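PDB 2UYG: 3-dehydroquinate dehydratase from Thermus thermophilus, which catalyses the trans-dehydration of 3-dehydroquinate to 3-dehydroshikimate, probably through an enolate intermediate, in the third step of the chorismate pathway. Local coordinates for residues A[8-13]-A[98-103]. Numbering follows the deposited sequence.
Sequences PNLNLL and VHLTNL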
loop_
_atom_site.group_PDB
_atom_site.type_symbol
_atom_site.label_atom_id
_atom_site.label_comp_id
_atom_site.label_asym_id
_atom_site.label_seq_id
_atom_site.Cartn_x
_atom_site.Cartn_y
_atom_site.Cartn_z
ATOM N N PRO A 8 29.187 -7.940 -2.342
ATOM C CA PRO A 8 29.238 -8.861 -1.225
ATOM C C PRO A 8 28.825 -10.263 -1.509
ATOM O O PRO A 8 28.044 -10.598 -2.452
ATOM C CB PRO A 8 28.385 -8.204 -0.213
ATOM C CG PRO A 8 27.781 -7.011 -0.887
ATOM C CD PRO A 8 28.523 -6.707 -2.026
ATOM N N ASN A 9 29.437 -11.136 -0.709
ATOM C CA ASN A 9 29.212 -12.573 -0.764
ATOM C C ASN A 9 29.612 -13.332 -2.063
ATOM O O ASN A 9 29.580 -14.577 -2.136
ATOM C CB ASN A 9 27.764 -12.882 -0.397
ATOM C CG ASN A 9 27.394 -12.275 0.905
ATOM O OD1 ASN A 9 27.971 -12.627 1.996
ATOM N ND2 ASN A 9 26.446 -11.323 0.846
ATOM N N LEU A 10 29.922 -12.631 -3.117
ATOM C CA LEU A 10 30.244 -13.419 -4.311
ATOM C C LEU A 10 31.599 -14.121 -4.168
ATOM O O LEU A 10 31.903 -15.026 -4.956
ATOM C CB LEU A 10 30.131 -12.584 -5.575
ATOM C CG LEU A 10 28.686 -12.157 -5.959
ATOM C CD1 LEU A 10 28.799 -10.858 -6.645
ATOM C CD2 LEU A 10 28.051 -13.192 -7.001
ATOM N N ASN A 11 32.415 -13.715 -3.197
ATOM C CA ASN A 11 33.636 -14.491 -2.861
ATOM C C ASN A 11 33.380 -15.900 -2.519
ATOM O O ASN A 11 34.290 -16.739 -2.647
ATOM C CB ASN A 11 34.505 -13.826 -1.769
ATOM C CG ASN A 11 33.695 -13.421 -0.530
ATOM O OD1 ASN A 11 32.605 -12.917 -0.666
ATOM N ND2 ASN A 11 34.209 -13.684 0.650
ATOM N N LEU A 12 32.151 -16.244 -2.087
ATOM C CA LEU A 12 31.867 -17.606 -1.620
ATOM C C LEU A 12 31.175 -18.512 -2.669
ATOM O O LEU A 12 30.702 -19.596 -2.330
ATOM C CB LEU A 12 31.084 -17.607 -0.328
ATOM C CG LEU A 12 31.625 -16.863 0.892
ATOM C CD1 LEU A 12 30.648 -17.110 2.090
ATOM C CD2 LEU A 12 33.118 -17.145 1.247
ATOM N N LEU A 13 31.126 -18.088 -3.931
ATOM C CA LEU A 13 30.505 -18.912 -4.967
ATOM C C LEU A 13 31.221 -20.254 -4.971
ATOM O O LEU A 13 32.444 -20.313 -4.761
ATOM C CB LEU A 13 30.641 -18.260 -6.335
ATOM C CG LEU A 13 29.480 -17.658 -7.145
ATOM C CD1 LEU A 13 28.216 -17.305 -6.387
ATOM C CD2 LEU A 13 30.031 -16.447 -7.832
ATOM N N VAL A 98 24.994 -7.058 -14.117
ATOM C CA VAL A 98 24.939 -8.497 -14.359
ATOM C C VAL A 98 24.547 -9.229 -13.099
ATOM O O VAL A 98 24.932 -8.837 -11.976
ATOM C CB VAL A 98 26.396 -8.805 -14.904
ATOM C CG1 VAL A 98 26.863 -10.091 -14.646
ATOM C CG2 VAL A 98 26.414 -8.485 -16.414
ATOM N N HIS A 99 23.770 -10.320 -13.228
ATOM C CA HIS A 99 23.514 -11.223 -12.060
ATOM C C HIS A 99 23.507 -12.644 -12.572
ATOM O O HIS A 99 22.981 -12.869 -13.648
ATOM C CB HIS A 99 22.157 -10.983 -11.401
ATOM C CG HIS A 99 21.893 -9.563 -11.098
ATOM N ND1 HIS A 99 22.227 -8.987 -9.885
ATOM C CD2 HIS A 99 21.411 -8.562 -11.873
ATOM C CE1 HIS A 99 21.892 -7.712 -9.919
ATOM N NE2 HIS A 99 21.402 -7.422 -11.114
ATOM N N LEU A 100 24.039 -13.563 -11.791
ATOM C CA LEU A 100 24.084 -14.954 -12.102
ATOM C C LEU A 100 22.702 -15.562 -12.204
ATOM O O LEU A 100 22.459 -16.355 -13.096
ATOM C CB LEU A 100 24.788 -15.707 -10.984
ATOM C CG LEU A 100 26.260 -15.267 -10.830
ATOM C CD1 LEU A 100 26.609 -15.456 -9.373
ATOM C CD2 LEU A 100 27.134 -16.054 -11.754
ATOM N N THR A 101 21.849 -15.192 -11.248
ATOM C CA THR A 101 20.533 -15.784 -11.084
ATOM C C THR A 101 19.508 -14.863 -11.606
ATOM O O THR A 101 19.765 -13.686 -11.815
ATOM C CB THR A 101 20.140 -16.040 -9.570
ATOM O OG1 THR A 101 20.124 -14.809 -8.813
ATOM C CG2 THR A 101 21.100 -16.938 -8.885
ATOM N N ASN A 102 18.316 -15.415 -11.803
ATOM C CA ASN A 102 17.180 -14.677 -12.305
ATOM C C ASN A 102 16.505 -14.058 -11.096
ATOM O O ASN A 102 15.839 -14.770 -10.296
ATOM C CB ASN A 102 16.190 -15.629 -12.996
ATOM C CG ASN A 102 14.986 -14.893 -13.577
ATOM O OD1 ASN A 102 14.715 -13.735 -13.228
ATOM N ND2 ASN A 102 14.274 -15.550 -14.471
ATOM N N LEU A 103 16.656 -12.752 -10.970
ATOM C CA LEU A 103 16.137 -12.003 -9.826
ATOM C C LEU A 103 14.601 -12.112 -9.615
ATOM O O LEU A 103 14.107 -11.890 -8.512
ATOM C CB LEU A 103 16.497 -10.552 -9.990
ATOM C CG LEU A 103 18.034 -10.358 -9.973
ATOM C CD1 LEU A 103 18.301 -8.883 -9.967
ATOM C CD2 LEU A 103 18.726 -11.123 -8.837
#
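No flat group lies in the interface between L10, L13 and L100, which is purely aliphatic; the nearby H99 ring carries L103 CD1 over the centre of one face, 3.5 Å above the plane. H99 NE2 is hydrogen-bonded to E97. The fold is flavodoxin-like, with a five-stranded parallel sheet in the order 2-1-3-4-5, as in other type II dehydroquinases. Segment 8-13 follows strand 2-6. Segment 98-103 takes in the last two residues of strand 95-99 and the loop after it. The two meet near the C-terminal ends of these strands, at the predicted active site. H99 is the predicted proton donor, and L100 and T101 are predicted to bind substrate. L10 also touches N73, another predicted substrate residue, and L13 lies close to Y21, the predicted proton acceptor. A glycerol, probably from the crystallisation liquor, sits near L10. The contact is consistent with a place in the pocket wall. L12 N is hydrogen-bonded to N9 O at 3.1 Å, closing the turn that carries L10; L13 follows directly. L100 keeps CG beside its backbone N (chi1 -63°) and touches both leucines through CD1. L13 meets it tip to tip, with both methyls, CD1 and CD2, 3.9 Å from L100 CD1. L10 and L100 run past each other in opposite directions, and L10 CD2 comes to 3.6 Å from L100 CD1.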